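Local coordinates for protein GTP binding regulator (Thermotoga maritima, PDB 1VR8) that is of unknown function but, having a fold similar to that of the Ran-binding protein Mog1p, may regulate a GTP-binding partner, at residues L91-F99 with I108-W116; F54-L63 with K123-K131. All blocks are in the same frame, centred on the assembly; numbering follows the deposited sequence.

Contact 1 of 2, residues L91-F99 with I108-W116; sequences LDLPNMGKF and IVAWWRKNW. With AZI (azide ion), chain C.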
ATOM      1  N   LEU A  91      12.206   7.225   2.953  1.00 20.78           N
ATOM      2  CA  LEU A  91      13.188   6.227   3.377  1.00 21.16           C
ATOM      3  C   LEU A  91      13.436   5.344   2.202  1.00 20.07           C
ATOM      4  O   LEU A  91      12.519   4.736   1.703  1.00 20.40           O
ATOM      5  CB  LEU A  91      12.614   5.379   4.502  1.00 24.38           C
ATOM      6  CG  LEU A  91      13.451   4.171   4.914  1.00 25.10           C
ATOM      7  CD1 LEU A  91      14.742   4.615   5.484  1.00 25.70           C
ATOM      8  CD2 LEU A  91      12.648   3.335   5.939  1.00 28.90           C
ATOM      9  N   ASP A  92      14.660   5.296   1.726  1.00 19.51           N
ATOM     10  CA  ASP A  92      14.979   4.588   0.480  1.00 20.57           C
ATOM     11  C   ASP A  92      16.193   3.698   0.729  1.00 20.43           C
ATOM     12  O   ASP A  92      17.332   4.164   0.736  1.00 21.40           O
ATOM     13  CB  ASP A  92      15.285   5.627  -0.617  1.00 24.22           C
ATOM     14  CG  ASP A  92      15.487   5.010  -2.008  1.00 30.36           C
ATOM     15  OD1 ASP A  92      15.526   3.772  -2.193  1.00 29.64           O
ATOM     16  OD2 ASP A  92      15.637   5.806  -2.961  1.00 39.18           O
ATOM     17  N   LEU A  93      15.941   2.420   0.969  1.00 20.55           N
ATOM     18  CA  LEU A  93      17.004   1.468   1.247  1.00 19.24           C
ATOM     19  C   LEU A  93      17.115   0.500   0.076  1.00 20.82           C
ATOM     20  O   LEU A  93      16.225   0.432  -0.767  1.00 21.38           O
ATOM     21  CB  LEU A  93      16.674   0.718   2.552  1.00 19.40           C
ATOM     22  CG  LEU A  93      16.429   1.588   3.774  1.00 20.85           C
ATOM     23  CD1 LEU A  93      15.990   0.728   4.959  1.00 22.20           C
ATOM     24  CD2 LEU A  93      17.723   2.314   4.079  1.00 23.10           C
ATOM     25  N   PRO A  94      18.230  -0.232  -0.011  1.00 21.14           N
ATOM     26  CA  PRO A  94      18.345  -1.141  -1.158  1.00 20.41           C
ATOM     27  C   PRO A  94      17.187  -2.098  -1.308  1.00 21.83           C
ATOM     28  O   PRO A  94      16.711  -2.311  -2.419  1.00 21.63           O
ATOM     29  CB  PRO A  94      19.658  -1.869  -0.897  1.00 19.08           C
ATOM     30  CG  PRO A  94      20.463  -0.907  -0.129  1.00 20.22           C
ATOM     31  CD  PRO A  94      19.479  -0.196   0.771  1.00 21.02           C
ATOM     32  N   ASN A  95      16.689  -2.624  -0.192  1.00 20.56           N
ATOM     33  CA  ASN A  95      15.712  -3.694  -0.239  1.00 21.34           C
ATOM     34  C   ASN A  95      14.332  -3.325   0.248  1.00 19.92           C
ATOM     35  O   ASN A  95      13.454  -4.194   0.347  1.00 22.07           O
ATOM     36  CB  ASN A  95      16.263  -4.842   0.590  1.00 23.33           C
ATOM     37  CG  ASN A  95      17.519  -5.421  -0.021  1.00 24.22           C
ATOM     38  OD1 ASN A  95      17.751  -5.297  -1.242  1.00 22.94           O
ATOM     39  ND2 ASN A  95      18.312  -6.067   0.787  1.00 23.35           N
HETATM   40  N   MSE A  96      14.125  -2.054   0.602  1.00 22.21           N
HETATM   41  CA  MSE A  96      12.803  -1.589   0.941  1.00 20.37           C
HETATM   42  C   MSE A  96      12.749  -0.090   0.932  1.00 21.75           C
HETATM   43  O   MSE A  96      13.761   0.566   1.059  1.00 20.64           O
HETATM   44  CB  MSE A  96      12.327  -2.085   2.324  1.00 22.37           C
HETATM   45  CG  MSE A  96      13.293  -1.850   3.397  1.00 23.41           C
HETATM   46 SE   MSE A  96      12.337  -1.863   5.154  1.00 28.91          SE
HETATM   47  CE  MSE A  96      11.488  -0.075   4.997  1.00 31.05           C
ATOM     48  N   GLY A  97      11.540   0.446   0.816  1.00 20.47           N
ATOM     49  CA  GLY A  97      11.351   1.873   0.849  1.00 21.43           C
ATOM     50  C   GLY A  97       9.966   2.255   1.314  1.00 20.51           C
ATOM     51  O   GLY A  97       9.010   1.475   1.183  1.00 21.07           O
ATOM     52  N   LYS A  98       9.867   3.465   1.849  1.00 21.73           N
ATOM     53  CA  LYS A  98       8.621   4.039   2.267  1.00 22.77           C
ATOM     54  C   LYS A  98       8.693   5.550   2.057  1.00 21.67           C
ATOM     55  O   LYS A  98       9.696   6.168   2.395  1.00 20.96           O
ATOM     56  CB  LYS A  98       8.381   3.758   3.750  1.00 22.75           C
ATOM     57  CG  LYS A  98       7.078   4.359   4.274  1.00 26.31           C
ATOM     58  CD  LYS A  98       6.932   4.119   5.785  1.00 28.95           C
ATOM     59  CE  LYS A  98       5.626   4.702   6.306  1.00 33.13           C
ATOM     60  NZ  LYS A  98       5.377   4.421   7.762  1.00 34.51           N
ATOM     61  N   PHE A  99       7.644   6.128   1.484  1.00 20.00           N
ATOM     62  CA  PHE A  99       7.476   7.571   1.507  1.00 21.54           C
ATOM     63  C   PHE A  99       6.107   7.965   1.995  1.00 22.56           C
ATOM     64  O   PHE A  99       5.153   7.196   1.905  1.00 21.66           O
ATOM     65  CB  PHE A  99       7.842   8.254   0.176  1.00 22.59           C
ATOM     66  CG  PHE A  99       6.891   7.973  -0.972  1.00 22.28           C
ATOM     67  CD1 PHE A  99       5.652   8.641  -1.070  1.00 25.75           C
ATOM     68  CD2 PHE A  99       7.268   7.135  -2.010  1.00 22.44           C
ATOM     69  CE1 PHE A  99       4.794   8.403  -2.165  1.00 25.26           C
ATOM     70  CE2 PHE A  99       6.423   6.899  -3.111  1.00 23.29           C
ATOM     71  CZ  PHE A  99       5.185   7.530  -3.183  1.00 25.50           C
ATOM     72  N   ILE A 108      -0.809  10.436   1.494  1.00 23.10           N
ATOM     73  CA  ILE A 108      -0.392   9.300   0.688  1.00 23.54           C
ATOM     74  C   ILE A 108       0.835   8.667   1.354  1.00 23.20           C
ATOM     75  O   ILE A 108       1.824   9.347   1.651  1.00 23.00           O
ATOM     76  CB  ILE A 108      -0.006   9.741  -0.720  1.00 24.93           C
ATOM     77  CG1 ILE A 108      -1.202  10.423  -1.439  1.00 26.65           C
ATOM     78  CG2 ILE A 108       0.489   8.568  -1.532  1.00 27.59           C
ATOM     79  CD1 ILE A 108      -0.804  11.197  -2.645  1.00 29.48           C
ATOM     80  N   VAL A 109       0.744   7.370   1.591  1.00 22.56           N
ATOM     81  CA  VAL A 109       1.851   6.590   2.124  1.00 22.19           C
ATOM     82  C   VAL A 109       2.098   5.392   1.200  1.00 24.87           C
ATOM     83  O   VAL A 109       1.172   4.627   0.888  1.00 24.09           O
ATOM     84  CB  VAL A 109       1.524   6.116   3.539  1.00 21.39           C
ATOM     85  CG1 VAL A 109       2.619   5.248   4.088  1.00 24.94           C
ATOM     86  CG2 VAL A 109       1.232   7.295   4.488  1.00 25.01           C
ATOM     87  N   ALA A 110       3.331   5.220   0.734  1.00 23.37           N
ATOM     88  CA  ALA A 110       3.623   4.182  -0.251  1.00 20.56           C
ATOM     89  C   ALA A 110       4.878   3.442   0.198  1.00 21.45           C
ATOM     90  O   ALA A 110       5.875   4.091   0.522  1.00 22.06           O
ATOM     91  CB  ALA A 110       3.847   4.783  -1.609  1.00 23.96           C
ATOM     92  N   TRP A 111       4.832   2.108   0.176  1.00 23.28           N
ATOM     93  CA  TRP A 111       6.007   1.331   0.579  1.00 21.61           C
ATOM     94  C   TRP A 111       6.140   0.076  -0.267  1.00 22.78           C
ATOM     95  O   TRP A 111       5.156  -0.421  -0.835  1.00 24.43           O
ATOM     96  CB  TRP A 111       5.963   1.012   2.085  1.00 23.88           C
ATOM     97  CG  TRP A 111       4.951   0.007   2.562  1.00 22.83           C
ATOM     98  CD1 TRP A 111       5.176  -1.306   2.808  1.00 23.63           C
ATOM     99  CD2 TRP A 111       3.542   0.223   2.832  1.00 21.00           C
ATOM    100  NE1 TRP A 111       4.027  -1.918   3.211  1.00 23.57           N
ATOM    101  CE2 TRP A 111       3.008  -1.008   3.234  1.00 25.19           C
ATOM    102  CE3 TRP A 111       2.694   1.323   2.748  1.00 24.05           C
ATOM    103  CZ2 TRP A 111       1.675  -1.154   3.597  1.00 23.05           C
ATOM    104  CZ3 TRP A 111       1.370   1.173   3.099  1.00 24.73           C
ATOM    105  CH2 TRP A 111       0.874  -0.053   3.509  1.00 22.49           C
ATOM    106  N   TRP A 112       7.380  -0.390  -0.381  1.00 22.96           N
ATOM    107  CA  TRP A 112       7.690  -1.609  -1.103  1.00 21.10           C
ATOM    108  C   TRP A 112       8.669  -2.443  -0.281  1.00 20.60           C
ATOM    109  O   TRP A 112       9.469  -1.908   0.502  1.00 20.18           O
ATOM    110  CB  TRP A 112       8.231  -1.352  -2.522  1.00 20.67           C
ATOM    111  CG  TRP A 112       9.705  -1.096  -2.553  1.00 20.85           C
ATOM    112  CD1 TRP A 112      10.338   0.092  -2.320  1.00 24.14           C
ATOM    113  CD2 TRP A 112      10.727  -2.075  -2.688  1.00 21.45           C
ATOM    114  NE1 TRP A 112      11.682  -0.082  -2.351  1.00 20.96           N
ATOM    115  CE2 TRP A 112      11.961  -1.405  -2.590  1.00 21.17           C
ATOM    116  CE3 TRP A 112      10.729  -3.443  -2.945  1.00 21.71           C
ATOM    117  CZ2 TRP A 112      13.191  -2.066  -2.706  1.00 23.15           C
ATOM    118  CZ3 TRP A 112      11.959  -4.100  -3.067  1.00 22.72           C
ATOM    119  CH2 TRP A 112      13.168  -3.416  -2.921  1.00 22.60           C
ATOM    120  N   ARG A 113       8.566  -3.750  -0.473  1.00 20.81           N
ATOM    121  CA  ARG A 113       9.520  -4.708   0.044  1.00 21.88           C
ATOM    122  C   ARG A 113       9.266  -6.028  -0.668  1.00 21.39           C
ATOM    123  O   ARG A 113       8.121  -6.354  -1.003  1.00 22.71           O
ATOM    124  CB  ARG A 113       9.403  -4.848   1.552  1.00 23.14           C
ATOM    125  CG  ARG A 113      10.577  -5.619   2.203  1.00 23.06           C
ATOM    126  CD  ARG A 113      10.502  -5.507   3.736  1.00 22.21           C
ATOM    127  NE  ARG A 113      11.646  -6.114   4.435  1.00 21.35           N
ATOM    128  CZ  ARG A 113      11.801  -7.418   4.677  1.00 24.93           C
ATOM    129  NH1 ARG A 113      10.888  -8.295   4.273  1.00 26.02           N
ATOM    130  NH2 ARG A 113      12.873  -7.863   5.324  1.00 23.90           N
ATOM    131  N   LYS A 114      10.324  -6.775  -0.902  1.00 22.01           N
ATOM    132  CA  LYS A 114      10.258  -8.022  -1.652  1.00 21.71           C
ATOM    133  C   LYS A 114       9.476  -7.796  -2.966  1.00 23.73           C
ATOM    134  O   LYS A 114       9.874  -6.959  -3.766  1.00 23.02           O
ATOM    135  CB  LYS A 114       9.651  -9.146  -0.785  1.00 23.01           C
ATOM    136  CG  LYS A 114      10.479  -9.482   0.480  1.00 23.08           C
ATOM    137  CD  LYS A 114      11.843 -10.034   0.147  1.00 24.37           C
ATOM    138  CE  LYS A 114      12.610 -10.504   1.414  1.00 24.72           C
ATOM    139  NZ  LYS A 114      13.962 -11.042   1.068  1.00 26.03           N
ATOM    140  N   ASN A 115       8.388  -8.545  -3.165  1.00 22.42           N
ATOM    141  CA  ASN A 115       7.607  -8.509  -4.392  1.00 22.96           C
ATOM    142  C   ASN A 115       6.271  -7.753  -4.221  1.00 20.83           C
ATOM    143  O   ASN A 115       5.332  -7.968  -4.998  1.00 23.13           O
ATOM    144  CB  ASN A 115       7.374  -9.911  -4.963  1.00 25.15           C
ATOM    145  CG  ASN A 115       6.650 -10.846  -4.000  1.00 27.50           C
ATOM    146  OD1 ASN A 115       6.815 -10.747  -2.786  1.00 25.65           O
ATOM    147  ND2 ASN A 115       5.881 -11.801  -4.555  1.00 24.52           N
ATOM    148  N   TRP A 116       6.215  -6.819  -3.272  1.00 22.20           N
ATOM    149  CA  TRP A 116       4.995  -6.099  -2.972  1.00 21.68           C
ATOM    150  C   TRP A 116       5.227  -4.596  -2.960  1.00 22.28           C
ATOM    151  O   TRP A 116       6.250  -4.107  -2.467  1.00 22.36           O
ATOM    152  CB  TRP A 116       4.460  -6.503  -1.581  1.00 23.21           C
ATOM    153  CG  TRP A 116       3.985  -7.928  -1.523  1.00 21.49           C
ATOM    154  CD1 TRP A 116       4.669  -9.027  -1.048  1.00 21.36           C
ATOM    155  CD2 TRP A 116       2.731  -8.411  -1.975  1.00 21.10           C
ATOM    156  NE1 TRP A 116       3.922 -10.151  -1.205  1.00 24.92           N
ATOM    157  CE2 TRP A 116       2.727  -9.812  -1.782  1.00 21.83           C
ATOM    158  CE3 TRP A 116       1.612  -7.806  -2.549  1.00 24.55           C
ATOM    159  CZ2 TRP A 116       1.625 -10.606  -2.102  1.00 22.95           C
ATOM    160  CZ3 TRP A 116       0.527  -8.589  -2.856  1.00 24.56           C
ATOM    161  CH2 TRP A 116       0.542  -9.983  -2.644  1.00 24.61           C
TER
HETATM  162  N1  AZI C   2      15.212 -11.340   3.493  1.00 40.98           N
HETATM  163  N2  AZI C   2      16.368 -11.445   3.798  1.00 42.00           N
HETATM  164  N3  AZI C   2      17.340 -11.477   4.506  1.00 37.00           N
HETATM  165  O   HOH W   1      14.089   1.551  -2.042  1.00 15.42           O
HETATM  166  O   HOH W   2      13.230  -6.695  -0.647  1.00 12.67           O
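The antiparallel hairpin of strands 96-103 and 106-113 is joined here by paired backbone bonds: G97 with W112 and F99 with A110 form hydrogen-bonded pairs, and K98 faces W111 between them. F99 N reaches A110 O at 2.9 Å, and W112 N reaches G97 O at the same 2.9 Å. On the face carrying F99 and W112, the A110 methyl sits over the phenyl ring, CB 3.4 Å from F99 CZ. W112, its CG held between backbone N and carbonyl carbon (chi1 85°), lays its indole back across the neighbouring strand. M96 CA stands over the five-membered ring in a CH-pi contact, while N95 O lies over the same face, 3.4 Å from W112 CH2. At the ring edge, W112 NE1 donates to a water 2.9 Å from it that also lies within bonding distance of D92 OD1 and L93 O; the indole thus closes on the turn linking strand 88-92 to strand 96-103 in this Mog1p-like sheet. A leucine in place of W112 would probably leave that water without its indole donor and strip the cover from the M96 backbone. On the other face, the extended K98 chain brings CE to 3.8 Å from V109 CG1, and its NZ bonds Y134 OH. Beyond the strand, K114 NZ donates to N1 of an azide ion, probably from the crystallisation liquor, at 2.7 Å.

Contact 2 of 2, residues F54-L63 with K123-K131; sequences FETEYGPVFL and KNGVEEFVK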
ATOM      1  N   PHE A  54     -11.842   1.110   1.149  1.00 21.67           N
ATOM      2  CA  PHE A  54     -12.374   0.679   2.432  1.00 20.43           C
ATOM      3  C   PHE A  54     -13.094   1.849   3.051  1.00 23.30           C
ATOM      4  O   PHE A  54     -12.550   2.946   3.150  1.00 21.85           O
ATOM      5  CB  PHE A  54     -11.251   0.237   3.348  1.00 20.93           C
ATOM      6  CG  PHE A  54     -10.587  -1.026   2.927  1.00 22.39           C
ATOM      7  CD1 PHE A  54      -9.551  -1.011   2.017  1.00 25.21           C
ATOM      8  CD2 PHE A  54     -10.973  -2.230   3.484  1.00 25.48           C
ATOM      9  CE1 PHE A  54      -8.949  -2.151   1.625  1.00 23.87           C
ATOM     10  CE2 PHE A  54     -10.366  -3.389   3.126  1.00 22.86           C
ATOM     11  CZ  PHE A  54      -9.364  -3.378   2.191  1.00 22.73           C
ATOM     12  N   GLU A  55     -14.321   1.613   3.482  1.00 23.11           N
ATOM     13  CA  GLU A  55     -15.055   2.600   4.264  1.00 24.48           C
ATOM     14  C   GLU A  55     -14.646   2.485   5.717  1.00 27.18           C
ATOM     15  O   GLU A  55     -14.641   1.397   6.279  1.00 24.90           O
ATOM     16  CB  GLU A  55     -16.543   2.360   4.140  1.00 27.56           C
ATOM     17  CG  GLU A  55     -17.089   2.417   2.738  1.00 33.24           C
ATOM     18  CD  GLU A  55     -16.853   3.735   2.020  1.00 39.99           C
ATOM     19  OE1 GLU A  55     -16.783   4.808   2.684  1.00 44.38           O
ATOM     20  OE2 GLU A  55     -16.749   3.694   0.760  1.00 50.79           O
ATOM     21  N   THR A  56     -14.293   3.610   6.327  1.00 25.63           N
ATOM     22  CA  THR A  56     -13.781   3.616   7.695  1.00 26.75           C
ATOM     23  C   THR A  56     -14.537   4.709   8.421  1.00 28.10           C
ATOM     24  O   THR A  56     -15.301   5.459   7.816  1.00 29.67           O
ATOM     25  CB  THR A  56     -12.253   3.876   7.791  1.00 29.07           C
ATOM     26  OG1 THR A  56     -11.968   5.276   7.616  1.00 27.41           O
ATOM     27  CG2 THR A  56     -11.471   3.114   6.800  1.00 27.54           C
ATOM     28  N   GLU A  57     -14.351   4.791   9.728  1.00 29.65           N
ATOM     29  CA  GLU A  57     -15.024   5.844  10.486  1.00 32.56           C
ATOM     30  C   GLU A  57     -14.491   7.224  10.098  1.00 31.33           C
ATOM     31  O   GLU A  57     -15.123   8.235  10.362  1.00 32.01           O
ATOM     32  CB  GLU A  57     -14.844   5.641  11.987  1.00 32.84           C
ATOM     33  CG  GLU A  57     -13.423   5.584  12.476  1.00 34.77           C
ATOM     34  CD  GLU A  57     -13.350   5.692  13.998  1.00 36.71           C
ATOM     35  OE1 GLU A  57     -14.024   6.584  14.567  1.00 40.44           O
ATOM     36  OE2 GLU A  57     -12.605   4.901  14.618  1.00 41.01           O
ATOM     37  N   TYR A  58     -13.310   7.248   9.498  1.00 29.23           N
ATOM     38  CA  TYR A  58     -12.658   8.496   9.095  1.00 30.22           C
ATOM     39  C   TYR A  58     -13.107   8.957   7.704  1.00 30.23           C
ATOM     40  O   TYR A  58     -12.883  10.113   7.322  1.00 29.52           O
ATOM     41  CB  TYR A  58     -11.159   8.273   9.120  1.00 31.98           C
ATOM     42  CG  TYR A  58     -10.630   7.958  10.494  1.00 36.02           C
ATOM     43  CD1 TYR A  58     -10.471   8.966  11.425  1.00 40.03           C
ATOM     44  CD2 TYR A  58     -10.297   6.654  10.875  1.00 38.25           C
ATOM     45  CE1 TYR A  58      -9.985   8.704  12.699  1.00 41.52           C
ATOM     46  CE2 TYR A  58      -9.810   6.386  12.170  1.00 36.83           C
ATOM     47  CZ  TYR A  58      -9.657   7.414  13.061  1.00 39.81           C
ATOM     48  OH  TYR A  58      -9.171   7.205  14.340  1.00 43.15           O
ATOM     49  N   GLY A  59     -13.757   8.054   6.971  1.00 26.97           N
ATOM     50  CA  GLY A  59     -14.121   8.231   5.566  1.00 25.41           C
ATOM     51  C   GLY A  59     -13.430   7.184   4.702  1.00 24.15           C
ATOM     52  O   GLY A  59     -12.769   6.287   5.219  1.00 24.54           O
ATOM     53  N   PRO A  60     -13.552   7.308   3.379  1.00 23.87           N
ATOM     54  CA  PRO A  60     -13.002   6.268   2.521  1.00 21.58           C
ATOM     55  C   PRO A  60     -11.481   6.372   2.424  1.00 20.93           C
ATOM     56  O   PRO A  60     -10.929   7.472   2.350  1.00 21.34           O
ATOM     57  CB  PRO A  60     -13.674   6.536   1.180  1.00 24.22           C
ATOM     58  CG  PRO A  60     -13.972   7.995   1.165  1.00 23.69           C
ATOM     59  CD  PRO A  60     -14.209   8.383   2.612  1.00 26.32           C
ATOM     60  N   VAL A  61     -10.836   5.218   2.441  1.00 20.30           N
ATOM     61  CA  VAL A  61      -9.405   5.090   2.271  1.00 22.38           C
ATOM     62  C   VAL A  61      -9.125   4.165   1.076  1.00 22.75           C
ATOM     63  O   VAL A  61      -9.783   3.136   0.896  1.00 23.29           O
ATOM     64  CB  VAL A  61      -8.769   4.525   3.556  1.00 22.85           C
ATOM     65  CG1 VAL A  61      -7.305   4.281   3.351  1.00 28.56           C
ATOM     66  CG2 VAL A  61      -8.984   5.515   4.719  1.00 25.20           C
ATOM     67  N   PHE A  62      -8.177   4.558   0.235  1.00 20.87           N
ATOM     68  CA  PHE A  62      -7.846   3.822  -0.967  1.00 21.04           C
ATOM     69  C   PHE A  62      -6.554   3.051  -0.759  1.00 24.08           C
ATOM     70  O   PHE A  62      -5.567   3.584  -0.267  1.00 23.98           O
ATOM     71  CB  PHE A  62      -7.663   4.778  -2.149  1.00 22.62           C
ATOM     72  CG  PHE A  62      -8.911   5.525  -2.554  1.00 24.49           C
ATOM     73  CD1 PHE A  62      -9.423   6.531  -1.743  1.00 25.20           C
ATOM     74  CD2 PHE A  62      -9.547   5.247  -3.751  1.00 26.23           C
ATOM     75  CE1 PHE A  62     -10.553   7.218  -2.106  1.00 26.84           C
ATOM     76  CE2 PHE A  62     -10.702   5.941  -4.122  1.00 25.76           C
ATOM     77  CZ  PHE A  62     -11.197   6.910  -3.319  1.00 25.25           C
ATOM     78  N   LEU A  63      -6.568   1.784  -1.128  1.00 22.03           N
ATOM     79  CA  LEU A  63      -5.395   0.944  -1.079  1.00 23.75           C
ATOM     80  C   LEU A  63      -5.085   0.440  -2.479  1.00 24.02           C
ATOM     81  O   LEU A  63      -5.906  -0.235  -3.099  1.00 22.93           O
ATOM     82  CB  LEU A  63      -5.620  -0.228  -0.161  1.00 22.67           C
ATOM     83  CG  LEU A  63      -4.530  -1.298  -0.181  1.00 25.52           C
ATOM     84  CD1 LEU A  63      -3.339  -0.772   0.561  1.00 25.04           C
ATOM     85  CD2 LEU A  63      -5.012  -2.586   0.432  1.00 29.24           C
ATOM     86  N   LYS A 123      -8.288  11.299   2.517  1.00 24.81           N
ATOM     87  CA  LYS A 123      -8.371  12.593   3.165  1.00 24.56           C
ATOM     88  C   LYS A 123      -8.157  12.449   4.657  1.00 24.94           C
ATOM     89  O   LYS A 123      -7.564  13.312   5.287  1.00 25.22           O
ATOM     90  CB  LYS A 123      -9.741  13.224   2.913  1.00 25.88           C
ATOM     91  CG  LYS A 123      -9.940  13.651   1.474  1.00 31.82           C
ATOM     92  CD  LYS A 123      -9.088  14.867   1.121  1.00 36.40           C
ATOM     93  N   ASN A 124      -8.651  11.348   5.212  1.00 24.20           N
ATOM     94  CA  ASN A 124      -8.605  11.127   6.661  1.00 23.05           C
ATOM     95  C   ASN A 124      -8.504   9.659   6.977  1.00 23.94           C
ATOM     96  O   ASN A 124      -9.029   8.822   6.258  1.00 27.16           O
ATOM     97  CB  ASN A 124      -9.846  11.714   7.314  1.00 24.80           C
ATOM     98  CG  ASN A 124      -9.761  13.209   7.401  1.00 26.19           C
ATOM     99  OD1 ASN A 124      -8.967  13.744   8.174  1.00 29.37           O
ATOM    100  ND2 ASN A 124     -10.522  13.885   6.581  1.00 25.71           N
ATOM    101  N   GLY A 125      -7.794   9.362   8.053  1.00 25.28           N
ATOM    102  CA  GLY A 125      -7.643   7.984   8.509  1.00 27.02           C
ATOM    103  C   GLY A 125      -6.548   7.175   7.853  1.00 25.89           C
ATOM    104  O   GLY A 125      -6.478   5.968   8.071  1.00 25.68           O
ATOM    105  N   VAL A 126      -5.672   7.804   7.058  1.00 26.01           N
ATOM    106  CA  VAL A 126      -4.624   7.050   6.368  1.00 24.99           C
ATOM    107  C   VAL A 126      -3.641   6.403   7.346  1.00 25.48           C
ATOM    108  O   VAL A 126      -3.355   5.219   7.206  1.00 25.27           O
ATOM    109  CB  VAL A 126      -3.867   7.928   5.342  1.00 24.74           C
ATOM    110  CG1 VAL A 126      -2.566   7.300   4.892  1.00 28.45           C
ATOM    111  CG2 VAL A 126      -4.802   8.230   4.157  1.00 27.77           C
ATOM    112  N   GLU A 127      -3.139   7.150   8.321  1.00 26.22           N
ATOM    113  CA  GLU A 127      -2.138   6.558   9.253  1.00 27.21           C
ATOM    114  C   GLU A 127      -2.730   5.355  10.042  1.00 27.64           C
ATOM    115  O   GLU A 127      -2.080   4.323  10.232  1.00 27.37           O
ATOM    116  CB  GLU A 127      -1.570   7.630  10.177  1.00 31.76           C
ATOM    117  CG  GLU A 127      -0.649   8.620   9.425  1.00 34.92           C
ATOM    118  N   GLU A 128      -3.978   5.500  10.453  1.00 26.09           N
ATOM    119  CA  GLU A 128      -4.696   4.448  11.182  1.00 28.09           C
ATOM    120  C   GLU A 128      -4.878   3.207  10.321  1.00 25.15           C
ATOM    121  O   GLU A 128      -4.683   2.085  10.771  1.00 24.27           O
ATOM    122  CB  GLU A 128      -6.033   4.992  11.665  1.00 28.28           C
ATOM    123  CG  GLU A 128      -5.925   6.085  12.764  1.00 31.53           C
ATOM    124  CD  GLU A 128      -5.668   7.522  12.253  1.00 37.35           C
ATOM    125  OE1 GLU A 128      -5.557   7.785  11.016  1.00 31.12           O
ATOM    126  OE2 GLU A 128      -5.554   8.416  13.133  1.00 39.66           O
ATOM    127  N   PHE A 129      -5.256   3.411   9.065  1.00 24.29           N
ATOM    128  CA  PHE A 129      -5.399   2.292   8.131  1.00 22.26           C
ATOM    129  C   PHE A 129      -4.056   1.623   7.861  1.00 24.83           C
ATOM    130  O   PHE A 129      -3.952   0.398   7.844  1.00 24.79           O
ATOM    131  CB  PHE A 129      -6.040   2.736   6.826  1.00 24.05           C
ATOM    132  CG  PHE A 129      -6.400   1.589   5.951  1.00 24.80           C
ATOM    133  CD1 PHE A 129      -7.522   0.835   6.229  1.00 29.48           C
ATOM    134  CD2 PHE A 129      -5.596   1.231   4.911  1.00 26.04           C
ATOM    135  CE1 PHE A 129      -7.833  -0.298   5.447  1.00 29.48           C
ATOM    136  CE2 PHE A 129      -5.917   0.129   4.105  1.00 27.30           C
ATOM    137  CZ  PHE A 129      -7.039  -0.616   4.387  1.00 29.51           C
ATOM    138  N   VAL A 130      -3.007   2.424   7.662  1.00 23.38           N
ATOM    139  CA  VAL A 130      -1.666   1.845   7.410  1.00 23.00           C
ATOM    140  C   VAL A 130      -1.264   0.968   8.589  1.00 21.58           C
ATOM    141  O   VAL A 130      -0.801  -0.151   8.382  1.00 23.63           O
ATOM    142  CB  VAL A 130      -0.610   2.934   7.180  1.00 23.77           C
ATOM    143  CG1 VAL A 130       0.779   2.345   7.165  1.00 25.29           C
ATOM    144  CG2 VAL A 130      -0.868   3.616   5.823  1.00 25.80           C
ATOM    145  N   LYS A 131      -1.486   1.440   9.810  1.00 23.64           N
ATOM    146  CA  LYS A 131      -1.150   0.676  11.006  1.00 23.91           C
ATOM    147  C   LYS A 131      -1.923  -0.646  11.060  1.00 26.72           C
ATOM    148  O   LYS A 131      -1.391  -1.685  11.435  1.00 22.69           O
ATOM    149  CB  LYS A 131      -1.405   1.486  12.275  1.00 26.00           C
ATOM    150  CG  LYS A 131      -0.767   0.919  13.512  1.00 30.43           C
ATOM    151  CD  LYS A 131       0.741   0.606  13.309  1.00 34.16           C
ATOM    152  CE  LYS A 131       1.500   0.505  14.651  1.00 36.38           C
ATOM    153  NZ  LYS A 131       2.958   0.143  14.523  1.00 33.39           N
TER
HETATM  154  O   HOH W   3     -10.395   9.902   1.000  1.00 14.34           O
HETATM  155  O   HOH W   4     -10.843   9.364   4.364  1.00 20.80           O
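F129 turns its ring off the helix to meet F54 because chi1 (-171°) sets CG opposite the backbone N, while F54 has its own CG anti to the carbonyl carbon (chi1 -69°). F129 CZ comes down over one face of the F54 ring, displaced toward the rim and 3.5 Å from F54 CD1. The planes are 42° apart, and the rings meet obliquely. V61 flanks the F129 ring through CG1, 3.8 Å from F129 CD2, and L63 CB approaches CE2 more loosely. Y31 meets the F129 ring edge-to-face, and V120 of strand 116-122 touches it too, so the phenyl is buried among apolar groups.

Nearer the turn the contact is more exposed, and its polar links run through water. G125, the N-cap residue of the helix, brings its CA to 3.6 Å from Y58 CB; a side chain at G125 would run into Y58, and its backbone angles also call for glycine. The Y58 ring continues past G125 to the first helical turn, where the tyrosine OH lies 3.8 Å from E128 CG. The type I turn from T56 to G59 is braced from within: T56 OG1 accepts from Y58 N, an ST turn, and donates to G59 O at 2.7 Å. Water bridges the two segments, one molecule donating to both P60 O and N124 O, another joining P60 O to K123 N. This is helix-on-sheet packing of an alpha+beta fold, with helix 126-138 laid against the sheet and its N-terminal end seated on the beta hairpin of strands 45-56 and 59-67.

In the fold
Both contacts draw on the same antiparallel sheet but lie on opposite sides of the chain's centre. Contact 1 joins neighbouring strands within the sheet, so direct backbone hydrogen bonds dominate it; contact 2 sets a helix on the sheet and relies on apolar side chains and bridging water. Each is partly buried, running from a packed interior to an exposed turn. Along the chain, contact 1 is nested inside the loop that contact 2 closes. The two touch where the helix crosses strand 106-113: V109 CG2 lies 3.8 Å from V126 CG1, and V130 packs on V109 and W111. F99 and W112, on the other face, meet W75 of helix 71-79 instead.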